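Flagellar regulatory protein C (Vibrio cholerae, PDB 4QHS) probably couples ATP hydrolysis by its heptameric AAA+ domain to activation of sigma-54-dependent transcription of flagellar genes. Local coordinates at residues I72-A75 with M81-A84; A100-F105 with V138-S143. All blocks are in the same frame, centred on the assembly; numbering follows the deposited sequence.

Contact 1 of 2, residues I72-A75 with M81-A84; sequences INCA and MLEA
L82, at the start of helix 82-87, pushes its forked end against I72 and C74, where strand 69-73 runs out into a loop. Its two methyls divide the work. L82 CD1 meets the terminal CD1 of I72 at 3.7 Å, the two side chains crossing at a slant, and also rests 3.9 Å from C74 CA. L82 CD2 lies 4.0 Å from C74 CB and close to the carbonyl oxygen of the same cysteine. I72 reaches this far because CG1 stands anti to the backbone N (chi1 172°) and the chain stays extended to CD1. Strand 69-73 is one of the two outermost strands, within this chain, of the five-stranded parallel sheet of the AAA+ core (order 2-3-4-1-5), and I72 and C74 are hydrogen-bonded through their backbones to the neighbouring strand 112-116. L125 of helix 123-135 also packs on L82. The looser side is that of N73 and A75, whose side chains turn away from helix 82-87. There N73 closes an Asx turn, OD1 accepting from A75 N at 2.9 Å (N-H...O 153°). Just beyond it, A75 O accepts a hydrogen bond from NH2 of R171 of a neighbouring subunit in the ring.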
ATOM      1  N   ILE A  72      -5.962  19.458  30.922  1.00 46.52           N
ATOM      2  CA  ILE A  72      -5.217  18.834  29.824  1.00 46.89           C
ATOM      3  C   ILE A  72      -5.538  19.530  28.493  1.00 44.40           C
ATOM      4  O   ILE A  72      -6.680  19.905  28.230  1.00 45.57           O
ATOM      5  CB  ILE A  72      -5.512  17.316  29.726  1.00 39.10           C
ATOM      6  CG1 ILE A  72      -4.879  16.725  28.469  1.00 48.53           C
ATOM      7  CG2 ILE A  72      -7.008  17.054  29.729  1.00 34.36           C
ATOM      8  CD1 ILE A  72      -4.743  15.208  28.502  1.00 46.49           C
ATOM      9  N   ASN A  73      -4.517  19.735  27.666  1.00 50.01           N
ATOM     10  CA  ASN A  73      -4.746  20.321  26.355  1.00 45.00           C
ATOM     11  C   ASN A  73      -4.731  19.250  25.280  1.00 41.28           C
ATOM     12  O   ASN A  73      -3.669  18.815  24.815  1.00 38.19           O
ATOM     13  CB  ASN A  73      -3.712  21.397  26.029  1.00 47.84           C
ATOM     14  CG  ASN A  73      -4.106  22.225  24.810  1.00 50.98           C
ATOM     15  OD1 ASN A  73      -4.674  21.714  23.838  1.00 48.23           O
ATOM     16  ND2 ASN A  73      -3.821  23.514  24.866  1.00 58.44           N
ATOM     17  N   CYS A  74      -5.933  18.859  24.883  1.00 35.79           N
ATOM     18  CA  CYS A  74      -6.159  17.835  23.877  1.00 41.24           C
ATOM     19  C   CYS A  74      -5.474  18.090  22.535  1.00 46.77           C
ATOM     20  O   CYS A  74      -5.372  17.191  21.722  1.00 50.38           O
ATOM     21  CB  CYS A  74      -7.667  17.681  23.657  1.00 46.07           C
ATOM     22  SG  CYS A  74      -8.597  17.474  25.203  1.00 55.55           S
ATOM     23  N   ALA A  75      -5.014  19.312  22.300  1.00 36.63           N
ATOM     24  CA  ALA A  75      -4.361  19.640  21.054  1.00 42.41           C
ATOM     25  C   ALA A  75      -2.855  19.720  21.234  1.00 43.80           C
ATOM     26  O   ALA A  75      -2.160  20.224  20.362  1.00 45.56           O
ATOM     27  CB  ALA A  75      -4.896  20.977  20.501  1.00 39.49           C
ATOM     28  N   MET A  81      -0.529  10.392  22.892  1.00 45.41           N
ATOM     29  CA  MET A  81      -0.722   9.915  24.258  1.00 42.63           C
ATOM     30  C   MET A  81      -1.980  10.437  24.905  1.00 42.98           C
ATOM     31  O   MET A  81      -2.220  10.150  26.080  1.00 36.56           O
ATOM     32  CB  MET A  81       0.479  10.289  25.118  1.00 38.02           C
ATOM     33  CG  MET A  81       1.703   9.466  24.785  1.00 39.93           C
ATOM     34  SD  MET A  81       1.447   7.754  25.331  1.00 53.57           S
ATOM     35  CE  MET A  81       1.428   7.992  27.117  1.00 48.92           C
ATOM     36  N   LEU A  82      -2.785  11.182  24.145  1.00 38.83           N
ATOM     37  CA  LEU A  82      -3.958  11.863  24.709  1.00 36.29           C
ATOM     38  C   LEU A  82      -4.892  10.900  25.423  1.00 38.58           C
ATOM     39  O   LEU A  82      -5.275  11.135  26.557  1.00 39.05           O
ATOM     40  CB  LEU A  82      -4.739  12.601  23.622  1.00 33.92           C
ATOM     41  CG  LEU A  82      -6.106  13.179  24.034  1.00 39.83           C
ATOM     42  CD1 LEU A  82      -5.970  14.143  25.227  1.00 39.26           C
ATOM     43  CD2 LEU A  82      -6.780  13.901  22.847  1.00 36.76           C
ATOM     44  N   GLU A  83      -5.254   9.818  24.738  1.00 39.35           N
ATOM     45  CA  GLU A  83      -6.147   8.813  25.297  1.00 36.56           C
ATOM     46  C   GLU A  83      -5.530   8.156  26.533  1.00 39.51           C
ATOM     47  O   GLU A  83      -6.214   7.959  27.546  1.00 38.59           O
ATOM     48  CB  GLU A  83      -6.489   7.764  24.239  1.00 34.81           C
ATOM     49  CG  GLU A  83      -7.335   6.626  24.733  1.00 40.86           C
ATOM     50  CD  GLU A  83      -7.894   5.807  23.583  1.00 56.64           C
ATOM     51  OE1 GLU A  83      -8.327   6.407  22.573  1.00 82.83           O
ATOM     52  OE2 GLU A  83      -7.900   4.569  23.679  1.00 53.59           O
ATOM     53  N   ALA A  84      -4.240   7.848  26.476  1.00 33.65           N
ATOM     54  CA  ALA A  84      -3.587   7.242  27.639  1.00 34.72           C
ATOM     55  C   ALA A  84      -3.550   8.210  28.829  1.00 46.80           C
ATOM     56  O   ALA A  84      -3.744   7.811  29.983  1.00 33.38           O
ATOM     57  CB  ALA A  84      -2.195   6.789  27.292  1.00 35.09           C
TER

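Contact 2 of 2, residues A100-F105 with V138-S143; sequences ACPGKF and VERLGS
This is a surface contact in which R140, in the turn after strand 137-139, lies along the backbone of 101-102, the short, weakly bonded strand that leads into helix 104-107. R140 and P102 run side by side and point the same way. R140 NH2 comes within 3.4 Å of P102 CB, while C101 O sits 3.7 Å above the guanidinium plane, displaced toward its rim. P102 N lies over the same face, and A100 CB approaches R140 NH1 obliquely at 4.2 Å. With CG anti to the carbonyl carbon (chi1 -81°) and the chain extended from CG to NE, the arginine reaches from its own turn to residues 101-102. The charge is met by acids from elsewhere in the chain: NE makes a salt bridge with E106 OE1 and NH1 one with E90 OE2. E106 OE1 also accepts from the backbone N of G103, which occupies the N-cap position of helix 104-107, so one carboxylate holds both the arginine and the start of that helix. Past R140 the chain reverses in a type II turn to S143, with G142 at positive phi. Strands 88-89 and 101-102 flank the GAFTGA loop, the hallmark of sigma-54 activators, with the hairpin 137-139/146-148 beside it.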
ATOM      1  N   ALA A 100       1.826   1.083  35.378  1.00 49.96           N
ATOM      2  CA  ALA A 100       0.502   1.586  35.588  1.00 48.76           C
ATOM      3  C   ALA A 100       0.578   3.090  35.767  1.00 51.20           C
ATOM      4  O   ALA A 100       1.592   3.621  36.140  1.00 52.30           O
ATOM      5  CB  ALA A 100      -0.109   0.950  36.754  1.00 44.41           C
ATOM      6  N   CYS A 101      -0.504   3.773  35.457  1.00 48.39           N
ATOM      7  CA  CYS A 101      -0.550   5.218  35.509  1.00 47.17           C
ATOM      8  C   CYS A 101      -1.992   5.662  35.564  1.00 45.36           C
ATOM      9  O   CYS A 101      -2.784   5.246  34.785  1.00 51.95           O
ATOM     10  CB  CYS A 101       0.140   5.793  34.282  1.00 57.02           C
ATOM     11  SG  CYS A 101       0.138   7.553  34.064  1.00 62.67           S
ATOM     12  N   PRO A 102      -2.338   6.509  36.496  1.00 42.72           N
ATOM     13  CA  PRO A 102      -3.716   6.942  36.605  1.00 37.36           C
ATOM     14  C   PRO A 102      -4.033   8.031  35.615  1.00 42.57           C
ATOM     15  O   PRO A 102      -3.180   8.785  35.241  1.00 40.71           O
ATOM     16  CB  PRO A 102      -3.794   7.450  38.026  1.00 41.63           C
ATOM     17  CG  PRO A 102      -2.453   7.822  38.355  1.00 44.82           C
ATOM     18  CD  PRO A 102      -1.556   6.904  37.663  1.00 45.50           C
ATOM     19  N   GLY A 103      -5.275   8.093  35.191  1.00 41.37           N
ATOM     20  CA  GLY A 103      -5.695   9.132  34.288  1.00 41.55           C
ATOM     21  C   GLY A 103      -5.958  10.475  34.926  1.00 48.78           C
ATOM     22  O   GLY A 103      -5.942  10.624  36.123  1.00 39.00           O
ATOM     23  N   LYS A 104      -6.242  11.446  34.086  1.00 46.30           N
ATOM     24  CA  LYS A 104      -6.609  12.758  34.531  1.00 39.40           C
ATOM     25  C   LYS A 104      -7.938  12.778  35.221  1.00 43.02           C
ATOM     26  O   LYS A 104      -8.125  13.530  36.128  1.00 42.42           O
ATOM     27  CB  LYS A 104      -6.647  13.719  33.374  1.00 43.44           C
ATOM     28  CG  LYS A 104      -5.349  13.922  32.713  1.00 49.65           C
ATOM     29  CD  LYS A 104      -4.393  14.627  33.574  1.00 49.87           C
ATOM     30  CE  LYS A 104      -3.856  15.792  32.831  1.00 63.56           C
ATOM     31  NZ  LYS A 104      -2.421  15.998  33.068  1.00 76.76           N
ATOM     32  N   PHE A 105      -8.842  11.917  34.822  1.00 35.88           N
ATOM     33  CA  PHE A 105     -10.106  11.857  35.496  1.00 36.31           C
ATOM     34  C   PHE A 105      -9.942  11.376  36.910  1.00 36.07           C
ATOM     35  O   PHE A 105     -10.625  11.823  37.771  1.00 43.42           O
ATOM     36  CB  PHE A 105     -11.086  10.977  34.735  1.00 40.07           C
ATOM     37  CG  PHE A 105     -11.642  11.615  33.520  1.00 36.52           C
ATOM     38  CD1 PHE A 105     -12.548  12.615  33.618  1.00 44.87           C
ATOM     39  CD2 PHE A 105     -11.256  11.219  32.288  1.00 34.51           C
ATOM     40  CE1 PHE A 105     -13.039  13.187  32.522  1.00 50.41           C
ATOM     41  CE2 PHE A 105     -11.755  11.803  31.203  1.00 42.99           C
ATOM     42  CZ  PHE A 105     -12.644  12.780  31.319  1.00 41.82           C
ATOM     43  N   VAL A 138     -14.864   5.488  34.898  1.00 37.17           N
ATOM     44  CA  VAL A 138     -13.798   5.405  33.943  1.00 35.89           C
ATOM     45  C   VAL A 138     -13.031   4.117  34.073  1.00 40.69           C
ATOM     46  O   VAL A 138     -13.064   3.476  35.078  1.00 43.57           O
ATOM     47  CB  VAL A 138     -12.868   6.604  34.039  1.00 40.04           C
ATOM     48  CG1 VAL A 138     -12.243   6.674  35.375  1.00 31.62           C
ATOM     49  CG2 VAL A 138     -11.834   6.522  32.998  1.00 35.24           C
ATOM     50  N   GLU A 139     -12.363   3.737  33.012  1.00 42.15           N
ATOM     51  CA  GLU A 139     -11.591   2.533  32.969  1.00 40.48           C
ATOM     52  C   GLU A 139     -10.271   2.868  32.390  1.00 38.83           C
ATOM     53  O   GLU A 139     -10.201   3.613  31.471  1.00 42.44           O
ATOM     54  CB  GLU A 139     -12.231   1.553  32.040  1.00 47.48           C
ATOM     55  CG  GLU A 139     -12.894   0.452  32.707  1.00 74.83           C
ATOM     56  CD  GLU A 139     -14.238   0.191  32.127  1.00102.08           C
ATOM     57  OE1 GLU A 139     -14.962   1.166  31.854  1.00108.96           O
ATOM     58  OE2 GLU A 139     -14.574  -0.993  31.944  1.00112.67           O
ATOM     59  N   ARG A 140      -9.223   2.290  32.916  1.00 36.22           N
ATOM     60  CA  ARG A 140      -7.908   2.536  32.393  1.00 42.53           C
ATOM     61  C   ARG A 140      -7.704   1.698  31.160  1.00 47.03           C
ATOM     62  O   ARG A 140      -8.324   0.677  31.026  1.00 36.98           O
ATOM     63  CB  ARG A 140      -6.862   2.185  33.432  1.00 40.69           C
ATOM     64  CG  ARG A 140      -6.619   3.229  34.477  1.00 39.82           C
ATOM     65  CD  ARG A 140      -5.739   2.685  35.524  1.00 40.83           C
ATOM     66  NE  ARG A 140      -5.534   3.590  36.625  1.00 41.96           N
ATOM     67  CZ  ARG A 140      -4.694   3.361  37.613  1.00 41.55           C
ATOM     68  NH1 ARG A 140      -4.003   2.263  37.629  1.00 38.66           N
ATOM     69  NH2 ARG A 140      -4.555   4.220  38.578  1.00 40.40           N
ATOM     70  N   LEU A 141      -6.818   2.135  30.278  1.00 42.32           N
ATOM     71  CA  LEU A 141      -6.482   1.339  29.105  1.00 39.08           C
ATOM     72  C   LEU A 141      -5.918  -0.007  29.548  1.00 43.24           C
ATOM     73  O   LEU A 141      -5.071  -0.069  30.447  1.00 37.70           O
ATOM     74  CB  LEU A 141      -5.472   2.061  28.203  1.00 39.14           C
ATOM     75  CG  LEU A 141      -5.887   3.330  27.448  1.00 40.57           C
ATOM     76  CD1 LEU A 141      -4.747   3.791  26.541  1.00 45.56           C
ATOM     77  CD2 LEU A 141      -7.135   3.120  26.632  1.00 42.58           C
ATOM     78  N   GLY A 142      -6.404  -1.076  28.926  1.00 40.92           N
ATOM     79  CA  GLY A 142      -5.924  -2.415  29.210  1.00 41.77           C
ATOM     80  C   GLY A 142      -6.404  -2.934  30.548  1.00 43.41           C
ATOM     81  O   GLY A 142      -5.722  -3.730  31.187  1.00 55.41           O
ATOM     82  N   SER A 143      -7.573  -2.469  30.976  1.00 44.45           N
ATOM     83  CA  SER A 143      -8.189  -2.940  32.218  1.00 38.96           C
ATOM     84  C   SER A 143      -9.697  -3.001  32.063  1.00 42.32           C
ATOM     85  O   SER A 143     -10.270  -2.276  31.253  1.00 44.92           O
ATOM     86  CB  SER A 143      -7.826  -2.025  33.389  1.00 38.57           C
ATOM     87  OG  SER A 143      -8.759  -2.161  34.458  1.00 55.54           O
TER

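How the contacts relate
Contact 1 is a buried, apolar join at the edge of the parallel sheet, whereas contact 2 lies at the surface, farther from the chain's centre, and depends on a charged group laid against backbone and proline. They share none of their segments' helices or strands, but their centres are only about 13 Å apart and their segments touch. L141 packs on E83 and A84 of helix 82-87, with CD1 3.8 Å from A84 CA, and K104 CE lies 3.8 Å from I72 CB. Helix 82-87 thus touches both: L82 faces the sheet edge in contact 1, and E83 and A84 meet L141 of contact 2.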